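Local coordinates for glucose 1-dehydrogenase (Haloferax mediterranei, PDB 2B5W), which oxidises D-glucose to gluconate by way of its lactone, and several related aldoses to the matching glyconates, with a catalytic zinc ion and NADP(+) in preference to NAD(+) as electron acceptor, at residues H63-V68 and V83-R88; N96-R101 and D109-E114; N266-L271 and A297-V302. The protein carries 1 engineered substitution. All blocks are in the same frame, centred on the assembly; numbering follows the deposited sequence.

Interaction 1: residues H63-V68 and V83-R88. With ZN (zinc ion), chain B.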
loop_
_atom_site.group_PDB
_atom_site.type_symbol
_atom_site.label_atom_id
_atom_site.label_comp_id
_atom_site.label_asym_id
_atom_site.label_seq_id
_atom_site.Cartn_x
_atom_site.Cartn_y
_atom_site.Cartn_z
ATOM N N HIS A 63 0.132 21.652 -18.612
ATOM C CA HIS A 63 0.187 21.675 -17.150
ATOM C C HIS A 63 1.629 21.635 -16.636
ATOM O O HIS A 63 1.850 21.654 -15.433
ATOM C CB HIS A 63 -0.594 20.484 -16.565
ATOM C CG HIS A 63 -0.089 19.175 -17.056
ATOM N ND1 HIS A 63 -0.453 18.655 -18.283
ATOM C CD2 HIS A 63 0.822 18.317 -16.533
ATOM C CE1 HIS A 63 0.227 17.541 -18.502
ATOM N NE2 HIS A 63 1.025 17.321 -17.466
ATOM N N GLU A 64 2.611 21.536 -17.524
ATOM C CA GLU A 64 4.039 21.482 -17.144
ATOM C C GLU A 64 4.765 22.768 -17.584
ATOM O O GLU A 64 5.401 22.808 -18.658
ATOM C CB GLU A 64 4.696 20.314 -17.850
ATOM C CG GLU A 64 4.024 18.979 -17.726
ATOM C CD GLU A 64 4.710 17.912 -18.533
ATOM O OE1 GLU A 64 5.689 18.222 -19.246
ATOM O OE2 GLU A 64 4.312 16.766 -18.396
ATOM N N ALA A 65 4.773 23.795 -16.753
ATOM C CA ALA A 65 5.171 25.098 -17.182
ATOM C C ALA A 65 6.312 25.649 -16.395
ATOM O O ALA A 65 6.486 25.279 -15.234
ATOM C CB ALA A 65 4.021 26.078 -17.079
ATOM N N VAL A 66 7.075 26.529 -17.039
ATOM C CA VAL A 66 8.037 27.388 -16.364
ATOM C C VAL A 66 7.907 28.778 -16.958
ATOM O O VAL A 66 7.725 28.933 -18.163
ATOM C CB VAL A 66 9.503 26.827 -16.447
ATOM C CG1 VAL A 66 9.979 26.605 -17.877
ATOM C CG2 VAL A 66 10.455 27.708 -15.704
ATOM N N GLY A 67 7.950 29.795 -16.108
ATOM C CA GLY A 67 7.814 31.151 -16.550
ATOM C C GLY A 67 8.598 32.107 -15.690
ATOM O O GLY A 67 9.271 31.665 -14.751
ATOM N N VAL A 68 8.519 33.384 -16.054
ATOM C CA VAL A 68 9.202 34.452 -15.332
ATOM C C VAL A 68 8.101 35.404 -14.797
ATOM O O VAL A 68 7.190 35.799 -15.514
ATOM C CB VAL A 68 10.272 35.135 -16.211
ATOM C CG1 VAL A 68 9.730 35.606 -17.507
ATOM C CG2 VAL A 68 10.918 36.304 -15.479
ATOM N N VAL A 83 9.604 30.713 -12.010
ATOM C CA VAL A 83 8.623 29.943 -11.283
ATOM C C VAL A 83 7.987 28.821 -12.096
ATOM O O VAL A 83 7.866 28.928 -13.321
ATOM C CB VAL A 83 7.491 30.871 -10.748
ATOM C CG1 VAL A 83 8.027 31.833 -9.690
ATOM C CG2 VAL A 83 6.830 31.670 -11.872
ATOM N N VAL A 84 7.611 27.760 -11.399
ATOM C CA VAL A 84 6.822 26.671 -11.918
ATOM C C VAL A 84 5.515 26.623 -11.132
ATOM O O VAL A 84 5.527 26.520 -9.902
ATOM C CB VAL A 84 7.582 25.323 -11.754
ATOM C CG1 VAL A 84 6.702 24.181 -12.100
ATOM C CG2 VAL A 84 8.857 25.328 -12.606
ATOM N N PRO A 85 4.379 26.654 -11.813
ATOM C CA PRO A 85 3.088 26.546 -11.115
ATOM C C PRO A 85 2.709 25.104 -10.805
ATOM O O PRO A 85 2.933 24.186 -11.626
ATOM C CB PRO A 85 2.088 27.120 -12.155
ATOM C CG PRO A 85 2.701 26.748 -13.469
ATOM C CD PRO A 85 4.215 26.834 -13.274
ATOM N N THR A 86 2.029 24.901 -9.671
ATOM C CA THR A 86 1.371 23.628 -9.432
ATOM C C THR A 86 0.121 23.585 -10.325
ATOM O O THR A 86 -0.251 24.582 -10.966
ATOM C CB THR A 86 0.967 23.429 -7.974
ATOM O OG1 THR A 86 -0.022 24.425 -7.652
ATOM C CG2 THR A 86 2.134 23.634 -7.032
ATOM N N VAL A 87 -0.482 22.433 -10.372
ATOM C CA VAL A 87 -1.557 22.145 -11.308
ATOM C C VAL A 87 -2.956 22.299 -10.728
ATOM O O VAL A 87 -3.870 22.750 -11.423
ATOM C CB VAL A 87 -1.364 20.730 -11.863
ATOM C CG1 VAL A 87 -2.437 20.393 -12.882
ATOM C CG2 VAL A 87 0.020 20.615 -12.549
ATOM N N ARG A 88 -3.155 21.956 -9.446
ATOM C CA ARG A 88 -4.515 21.945 -8.937
ATOM C C ARG A 88 -4.945 23.262 -8.360
ATOM O O ARG A 88 -4.191 23.959 -7.692
ATOM C CB ARG A 88 -4.699 20.832 -7.908
ATOM C CG ARG A 88 -4.799 19.481 -8.529
ATOM C CD ARG A 88 -5.077 18.328 -7.597
ATOM N NE ARG A 88 -5.230 17.077 -8.342
ATOM C CZ ARG A 88 -5.675 15.948 -7.812
ATOM N NH1 ARG A 88 -5.999 15.900 -6.529
ATOM N NH2 ARG A 88 -5.843 14.870 -8.572
HETATM ZN ZN ZN B . 2.664 16.101 -17.827
#
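Gly67 and Val83 hold each other by a reciprocal pair of backbone bonds, Gly67 N to Val83 O and Val83 N to Gly67 O, both 2.9 Å. Val66 adds a CA-H...O contact to the carbonyl of Val83, so that oxygen is approached by two neighbouring residues. Farther toward the N-terminal end of 63-68, His63 NE2 binds the zinc ion at 2.1 Å and Glu64 OE2 binds it at 1.9 Å; the engineered Cys38 also binds it. Lys349 forms a salt bridge with the second carboxylate oxygen of Glu64, which probably helps fix the rotation of the carboxylate. The two strands, 64-71 and 82-85, form an antiparallel hairpin of the GroES-like catalytic domain of the zinc-containing alcohol dehydrogenases; the short segments 64-68 and 83-85 run antiparallel at 143°, diverging beyond the bridge at Gly67. There, side chains fill the space where backbone bonds cease. Val84 straddles the Ala65 carbonyl, its chi1 of 172° turning CG1 away from the backbone N, and CG1 is 3.3 Å from Ala65 O. Pro85 CD reaches the same residue from its ring, 3.9 Å from Ala65 CB. That buried Ala65 oxygen has no hydrogen-bond partner in the model, and neither has His63 O, over which Val87 CG2 lies at 3.6 Å. Both methyls of Val87 also rest 4.1 Å from His63 CB, and Val87 touches Glu150 of helix 149-164.

Interaction 2: residues N96-R101 and D109-E114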
loop_
_atom_site.group_PDB
_atom_site.type_symbol
_atom_site.label_atom_id
_atom_site.label_comp_id
_atom_site.label_asym_id
_atom_site.label_seq_id
_atom_site.Cartn_x
_atom_site.Cartn_y
_atom_site.Cartn_z
ATOM N N ASN A 96 -11.807 23.974 0.085
ATOM C CA ASN A 96 -12.212 22.803 0.845
ATOM C C ASN A 96 -11.034 22.353 1.721
ATOM O O ASN A 96 -9.979 22.953 1.665
ATOM C CB ASN A 96 -12.743 21.706 -0.099
ATOM C CG ASN A 96 -11.695 21.223 -1.113
ATOM O OD1 ASN A 96 -10.557 20.997 -0.742
ATOM N ND2 ASN A 96 -12.115 20.998 -2.360
ATOM N N GLU A 97 -11.230 21.308 2.522
ATOM C CA GLU A 97 -10.220 20.841 3.459
ATOM C C GLU A 97 -8.872 20.526 2.783
ATOM O O GLU A 97 -7.812 20.696 3.393
ATOM C CB GLU A 97 -10.722 19.592 4.195
ATOM C CG GLU A 97 -10.963 18.373 3.307
ATOM C CD GLU A 97 -11.270 17.140 4.118
ATOM O OE1 GLU A 97 -12.427 16.715 4.061
ATOM O OE2 GLU A 97 -10.374 16.614 4.819
ATOM N N TYR A 98 -8.930 20.042 1.552
ATOM C CA TYR A 98 -7.683 19.627 0.882
ATOM C C TYR A 98 -6.849 20.839 0.544
ATOM O O TYR A 98 -5.636 20.844 0.742
ATOM C CB TYR A 98 -7.980 18.750 -0.328
ATOM C CG TYR A 98 -8.708 17.498 0.097
ATOM C CD1 TYR A 98 -10.070 17.412 -0.009
ATOM C CD2 TYR A 98 -8.012 16.441 0.648
ATOM C CE1 TYR A 98 -10.740 16.292 0.392
ATOM C CE2 TYR A 98 -8.667 15.310 1.072
ATOM C CZ TYR A 98 -10.042 15.241 0.942
ATOM O OH TYR A 98 -10.727 14.113 1.341
ATOM N N PHE A 99 -7.486 21.902 0.059
ATOM C CA PHE A 99 -6.777 23.139 -0.203
ATOM C C PHE A 99 -6.377 23.868 1.092
ATOM O O PHE A 99 -5.265 24.386 1.217
ATOM C CB PHE A 99 -7.595 24.039 -1.151
ATOM C CG PHE A 99 -7.632 23.518 -2.576
ATOM C CD1 PHE A 99 -6.694 23.925 -3.484
ATOM C CD2 PHE A 99 -8.537 22.565 -2.966
ATOM C CE1 PHE A 99 -6.690 23.423 -4.782
ATOM C CE2 PHE A 99 -8.535 22.037 -4.249
ATOM C CZ PHE A 99 -7.574 22.484 -5.169
ATOM N N GLU A 100 -7.279 23.896 2.074
ATOM C CA GLU A 100 -6.979 24.556 3.350
ATOM C C GLU A 100 -5.822 23.930 4.134
ATOM O O GLU A 100 -5.034 24.648 4.756
ATOM C CB GLU A 100 -8.251 24.588 4.228
ATOM C CG GLU A 100 -9.350 25.488 3.669
ATOM C CD GLU A 100 -8.918 26.941 3.520
ATOM O OE1 GLU A 100 -8.369 27.511 4.484
ATOM O OE2 GLU A 100 -9.121 27.511 2.429
ATOM N N ARG A 101 -5.670 22.608 3.998
ATOM C CA ARG A 101 -4.602 21.851 4.664
ATOM C C ARG A 101 -3.385 21.686 3.755
ATOM O O ARG A 101 -2.471 20.931 4.089
ATOM C CB ARG A 101 -5.105 20.455 5.045
ATOM C CG ARG A 101 -6.179 20.483 6.133
ATOM C CD ARG A 101 -6.743 19.098 6.455
ATOM N NE ARG A 101 -7.776 19.128 7.501
ATOM C CZ ARG A 101 -8.417 18.040 7.952
ATOM N NH1 ARG A 101 -8.143 16.825 7.461
ATOM N NH2 ARG A 101 -9.358 18.068 8.904
ATOM N N ASP A 109 -12.003 13.239 -6.900
ATOM C CA ASP A 109 -12.664 13.700 -8.111
ATOM C C ASP A 109 -13.757 14.705 -7.764
ATOM O O ASP A 109 -14.529 14.490 -6.830
ATOM C CB ASP A 109 -13.310 12.511 -8.821
ATOM C CG ASP A 109 -13.887 12.882 -10.157
ATOM O OD1 ASP A 109 -13.115 13.032 -11.127
ATOM O OD2 ASP A 109 -15.107 13.041 -10.327
ATOM N N GLY A 110 -13.844 15.780 -8.536
ATOM C CA GLY A 110 -14.841 16.819 -8.268
ATOM C C GLY A 110 -14.473 17.915 -7.270
ATOM O O GLY A 110 -15.119 18.955 -7.250
ATOM N N MET A 111 -13.423 17.703 -6.478
ATOM C CA MET A 111 -13.012 18.642 -5.443
ATOM C C MET A 111 -11.745 19.431 -5.815
ATOM O O MET A 111 -11.093 20.026 -4.959
ATOM C CB MET A 111 -12.833 17.888 -4.122
ATOM C CG MET A 111 -14.087 17.120 -3.714
ATOM S SD MET A 111 -14.045 16.580 -2.015
ATOM C CE MET A 111 -15.798 16.435 -1.650
ATOM N N TYR A 112 -11.420 19.425 -7.108
ATOM C CA TYR A 112 -10.330 20.219 -7.637
ATOM C C TYR A 112 -10.587 20.403 -9.110
ATOM O O TYR A 112 -11.291 19.620 -9.755
ATOM C CB TYR A 112 -8.968 19.494 -7.498
ATOM C CG TYR A 112 -8.918 18.162 -8.207
ATOM C CD1 TYR A 112 -8.547 18.066 -9.542
ATOM C CD2 TYR A 112 -9.284 16.988 -7.548
ATOM C CE1 TYR A 112 -8.531 16.854 -10.184
ATOM C CE2 TYR A 112 -9.273 15.787 -8.185
ATOM C CZ TYR A 112 -8.877 15.707 -9.493
ATOM O OH TYR A 112 -8.860 14.486 -10.146
ATOM N N PHE A 113 -9.922 21.410 -9.642
ATOM C CA PHE A 113 -9.621 21.509 -11.063
ATOM C C PHE A 113 -8.112 21.266 -11.257
ATOM O O PHE A 113 -7.317 21.519 -10.356
ATOM C CB PHE A 113 -9.913 22.918 -11.562
ATOM C CG PHE A 113 -11.373 23.313 -11.557
ATOM C CD1 PHE A 113 -12.385 22.377 -11.717
ATOM C CD2 PHE A 113 -11.707 24.655 -11.477
ATOM C CE1 PHE A 113 -13.730 22.776 -11.757
ATOM C CE2 PHE A 113 -13.081 25.052 -11.504
ATOM C CZ PHE A 113 -14.049 24.109 -11.664
ATOM N N GLU A 114 -7.747 20.797 -12.449
ATOM C CA GLU A 114 -6.352 20.668 -12.862
ATOM C C GLU A 114 -6.154 21.541 -14.092
ATOM O O GLU A 114 -6.770 21.331 -15.113
ATOM C CB GLU A 114 -5.981 19.206 -13.175
ATOM C CG GLU A 114 -5.637 18.442 -11.909
ATOM C CD GLU A 114 -5.451 16.948 -12.107
ATOM O OE1 GLU A 114 -5.787 16.420 -13.184
ATOM O OE2 GLU A 114 -4.975 16.297 -11.149
#
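A single side-chain-to-backbone hydrogen bond, with the edge of the Phe99 ring beside it, joins Asn96, at the head of the one-turn helix 97-100, to Met111 in the loop leading into strand 113-115; this is a surface contact on the outer part of the catalytic domain. Asn96 ND2 donates to Met111 O at 3.0 Å, with the oxygen almost exactly in the plane of the Asn96 amide. The other end of that amide faces the helix: OD1 accepts from Phe99 N at 3.3 Å and, weakly, from Tyr98 N. A chi1 of 61° sets CG between the backbone N and the carbonyl carbon, which folds the amide back over the first turn. Phe99 meets the same Met111 carbonyl with its rim, CE2 lying 3.3 Å from Met111 O near the ring plane, and its CZ abuts Tyr112 CB at 4.0 Å. With an alanine here in place of Asn96, Tyr98 N and Phe99 N would probably lose their cap, and Met111 O is likely to be left without the amide donor that ties this loop to the helix. Met111 has two conformers; in one, SD lies 4.1 Å from Tyr98 CE1, oblique to the ring, a tentative Met-aromatic contact. Tyr98 also packs on Asn266 of the second subunit, and Asp109 N is hydrogen-bonded to His294 of that subunit. With OD1 capping the helix and ND2 tying in a later loop, Asn96 is a helix N-cap whose amide bridges two parts of the chain.

Interaction 3: residues N266-L271 and A297-V302. With NAP (NADP nicotinamide-adenine-dinucleotide phosphate), chain I.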
loop_
_atom_site.group_PDB
_atom_site.type_symbol
_atom_site.label_atom_id
_atom_site.label_comp_id
_atom_site.label_asym_id
_atom_site.label_seq_id
_atom_site.Cartn_x
_atom_site.Cartn_y
_atom_site.Cartn_z
ATOM N N ASN A 266 8.298 -8.035 0.836
ATOM C CA ASN A 266 8.349 -6.764 1.547
ATOM C C ASN A 266 8.439 -5.563 0.604
ATOM O O ASN A 266 8.568 -4.452 1.069
ATOM C CB ASN A 266 9.467 -6.721 2.596
ATOM C CG ASN A 266 9.494 -7.955 3.453
ATOM O OD1 ASN A 266 8.440 -8.530 3.745
ATOM N ND2 ASN A 266 10.684 -8.392 3.834
ATOM N N GLY A 267 8.333 -5.798 -0.688
ATOM C CA GLY A 267 8.423 -4.713 -1.673
ATOM C C GLY A 267 7.125 -3.912 -1.800
ATOM O O GLY A 267 6.063 -4.266 -1.266
ATOM N N VAL A 268 7.199 -2.831 -2.551
ATOM C CA VAL A 268 6.056 -2.020 -2.869
ATOM C C VAL A 268 6.029 -1.648 -4.351
ATOM O O VAL A 268 7.068 -1.374 -4.947
ATOM C CB VAL A 268 5.975 -0.773 -1.980
ATOM C CG1 VAL A 268 7.247 0.080 -2.037
ATOM C CG2 VAL A 268 4.748 0.082 -2.308
ATOM N N GLY A 269 4.832 -1.642 -4.933
ATOM C CA GLY A 269 4.600 -1.068 -6.228
ATOM C C GLY A 269 3.842 0.228 -6.129
ATOM O O GLY A 269 2.820 0.322 -5.448
ATOM N N ALA A 270 4.390 1.247 -6.763
ATOM C CA ALA A 270 3.724 2.515 -6.958
ATOM C C ALA A 270 2.984 2.472 -8.284
ATOM O O ALA A 270 3.569 2.112 -9.300
ATOM C CB ALA A 270 4.732 3.621 -6.969
ATOM N N LEU A 271 1.725 2.885 -8.278
ATOM C CA LEU A 271 0.887 2.858 -9.482
ATOM C C LEU A 271 0.614 4.294 -9.896
ATOM O O LEU A 271 0.133 5.090 -9.078
ATOM C CB LEU A 271 -0.424 2.097 -9.235
ATOM C CG LEU A 271 -0.282 0.674 -8.712
ATOM C CD1 LEU A 271 -1.670 0.123 -8.479
ATOM C CD2 LEU A 271 0.522 -0.219 -9.671
ATOM N N ALA A 297 3.007 -4.189 -0.633
ATOM C CA ALA A 297 2.097 -3.058 -0.755
ATOM C C ALA A 297 1.940 -2.587 -2.179
ATOM O O ALA A 297 2.860 -2.723 -2.998
ATOM C CB ALA A 297 2.576 -1.882 0.127
ATOM N N LEU A 298 0.751 -2.077 -2.483
ATOM C CA LEU A 298 0.488 -1.311 -3.687
ATOM C C LEU A 298 -0.046 0.041 -3.258
ATOM O O LEU A 298 -0.943 0.135 -2.450
ATOM C CB LEU A 298 -0.569 -1.977 -4.566
ATOM C CG LEU A 298 -0.161 -3.286 -5.215
ATOM C CD1 LEU A 298 -1.362 -3.890 -5.978
ATOM C CD2 LEU A 298 1.005 -3.061 -6.178
ATOM N N VAL A 299 0.535 1.097 -3.826
ATOM C CA VAL A 299 0.170 2.449 -3.516
ATOM C C VAL A 299 -0.065 3.227 -4.815
ATOM O O VAL A 299 0.847 3.370 -5.646
ATOM C CB VAL A 299 1.257 3.140 -2.659
ATOM C CG1 VAL A 299 0.844 4.542 -2.282
ATOM C CG2 VAL A 299 1.567 2.367 -1.387
ATOM N N GLY A 300 -1.261 3.791 -4.962
ATOM C CA GLY A 300 -1.547 4.652 -6.081
ATOM C C GLY A 300 -1.274 6.093 -5.750
ATOM O O GLY A 300 -1.334 6.528 -4.595
ATOM N N SER A 301 -0.919 6.870 -6.765
ATOM C CA SER A 301 -0.565 8.267 -6.564
ATOM C C SER A 301 -0.968 9.098 -7.750
ATOM O O SER A 301 -0.799 8.648 -8.911
ATOM C CB SER A 301 0.958 8.410 -6.352
ATOM O OG SER A 301 1.352 9.699 -5.985
ATOM N N VAL A 302 -1.420 10.317 -7.482
ATOM C CA VAL A 302 -1.745 11.275 -8.538
ATOM C C VAL A 302 -1.355 12.662 -8.122
ATOM O O VAL A 302 -1.405 13.013 -6.923
ATOM C CB VAL A 302 -3.204 11.157 -8.984
ATOM C CG1 VAL A 302 -4.185 11.463 -7.860
ATOM C CG2 VAL A 302 -3.469 12.004 -10.204
HETATM P PA NAP I . 3.185 7.493 -22.391
HETATM O O1A NAP I . 1.992 7.136 -23.140
HETATM O O2A NAP I . 4.110 8.460 -23.144
HETATM O O5B NAP I . 4.039 6.216 -22.031
HETATM C C5B NAP I . 3.498 4.961 -21.717
HETATM C C4B NAP I . 4.555 4.013 -22.240
HETATM O O4B NAP I . 4.240 2.721 -21.771
HETATM C C3B NAP I . 4.629 3.958 -23.778
HETATM O O3B NAP I . 5.914 4.287 -24.281
HETATM C C2B NAP I . 4.239 2.515 -24.107
HETATM O O2B NAP I . 5.005 1.909 -25.135
HETATM C C1B NAP I . 4.497 1.796 -22.804
HETATM N N9A NAP I . 3.619 0.653 -22.647
HETATM C C8A NAP I . 2.244 0.664 -22.634
HETATM N N7A NAP I . 1.813 -0.602 -22.473
HETATM C C5A NAP I . 2.910 -1.430 -22.432
HETATM C C6A NAP I . 3.088 -2.810 -22.294
HETATM N N6A NAP I . 2.054 -3.675 -22.233
HETATM N N1A NAP I . 4.362 -3.328 -22.274
HETATM C C2A NAP I . 5.467 -2.508 -22.360
HETATM N N3A NAP I . 5.308 -1.140 -22.502
HETATM C C4A NAP I . 4.057 -0.618 -22.520
HETATM O O3 NAP I . 2.807 8.302 -21.072
HETATM P PN NAP I . 3.726 9.064 -19.978
HETATM O O1N NAP I . 5.034 8.380 -19.764
HETATM O O2N NAP I . 3.691 10.552 -20.148
HETATM O O5D NAP I . 2.691 8.576 -18.864
HETATM C C5D NAP I . 2.731 7.250 -18.372
HETATM C C4D NAP I . 1.449 6.918 -17.611
HETATM O O4D NAP I . 1.400 7.748 -16.447
HETATM C C3D NAP I . 0.166 7.196 -18.400
HETATM O O3D NAP I . -0.788 6.175 -18.187
HETATM C C2D NAP I . -0.299 8.532 -17.831
HETATM O O2D NAP I . -1.667 8.805 -17.985
HETATM C C1D NAP I . 0.128 8.390 -16.370
HETATM N N1N NAP I . 0.389 9.638 -15.644
HETATM C C2N NAP I . -0.145 9.693 -14.393
HETATM C C3N NAP I . 0.117 10.772 -13.597
HETATM C C7N NAP I . -0.359 10.662 -12.178
HETATM O O7N NAP I . -0.238 11.870 -11.497
HETATM N N7N NAP I . -0.840 9.480 -11.704
HETATM C C4N NAP I . 0.886 11.854 -14.043
HETATM C C5N NAP I . 1.433 11.778 -15.318
HETATM C C6N NAP I . 1.201 10.645 -16.110
HETATM P P2B NAP I . 4.543 1.976 -26.723
HETATM O O1X NAP I . 4.607 3.318 -27.242
HETATM O O2X NAP I . 5.534 1.004 -27.394
HETATM O O3X NAP I . 3.115 1.433 -26.845
#
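The carbonyl of Val299 receives Leu271 N at 2.8 Å and, from the preceding residue, the CA-H of Ala270 at 3.3 Å between Ala270 CA and Val299 O. The same pairing repeats on either side: Gly269 N donates to Ala297 O, Val299 N to Gly269 O at 2.9 Å, and Ala297 N and Ser301 N close the two ends on Gly267 O and Leu271 O. These five bonds join strands 267-271 and 297-300 in parallel, 19° apart, as the last two strands of the six-stranded parallel sheet of the Rossmann-type nucleotide-binding domain. Strand 297-300 is the outermost one within the chain, but it pairs antiparallel with a strand of the second subunit, so the sheet continues through the dimer. On the face carrying Val268, Ala297 and Val299, Val268 CG2 makes the side-chain contacts, 3.8 Å from Ala297 CB and 4.0 Å from Val299 CG2; a chi1 of 56° (to CG1) leaves CG2 opposite the backbone N, beside the carbonyl carbon. Helix 149-164 covers this face. On the reverse face Leu298 CD2 lies 4.1 Å from Gly269 CA, a spot where a CB would be tight. Just past the strand, Ser301 O accepts a hydrogen bond from the carboxamide nitrogen N7N of NADP, at 2.9 Å, while Val302 CG2 sits 3.5 Å from the carboxamide oxygen O7N.

In the fold
Interactions 1 and 3 are buried strand pairs, antiparallel in the catalytic domain and parallel in the nucleotide-binding domain, whereas interaction 2 is a surface contact resting on one side-chain amide and the edge of one phenylalanine ring. Regular backbone bonding runs the whole length of interaction 3 but gives way to apolar filling in interaction 1, where segment 63-68 also supplies two zinc ligands. Interactions 1 and 2 meet directly: Arg88 NE forms a salt bridge with Glu114 OE2 (2.9 Å), a substrate-binding residue, and Arg88 makes a cation-pi contact with Tyr112. Arg88 also packs against Val302, linking 83-88 to 297-302 across the domains. Interactions 2 and 3 both touch the second subunit.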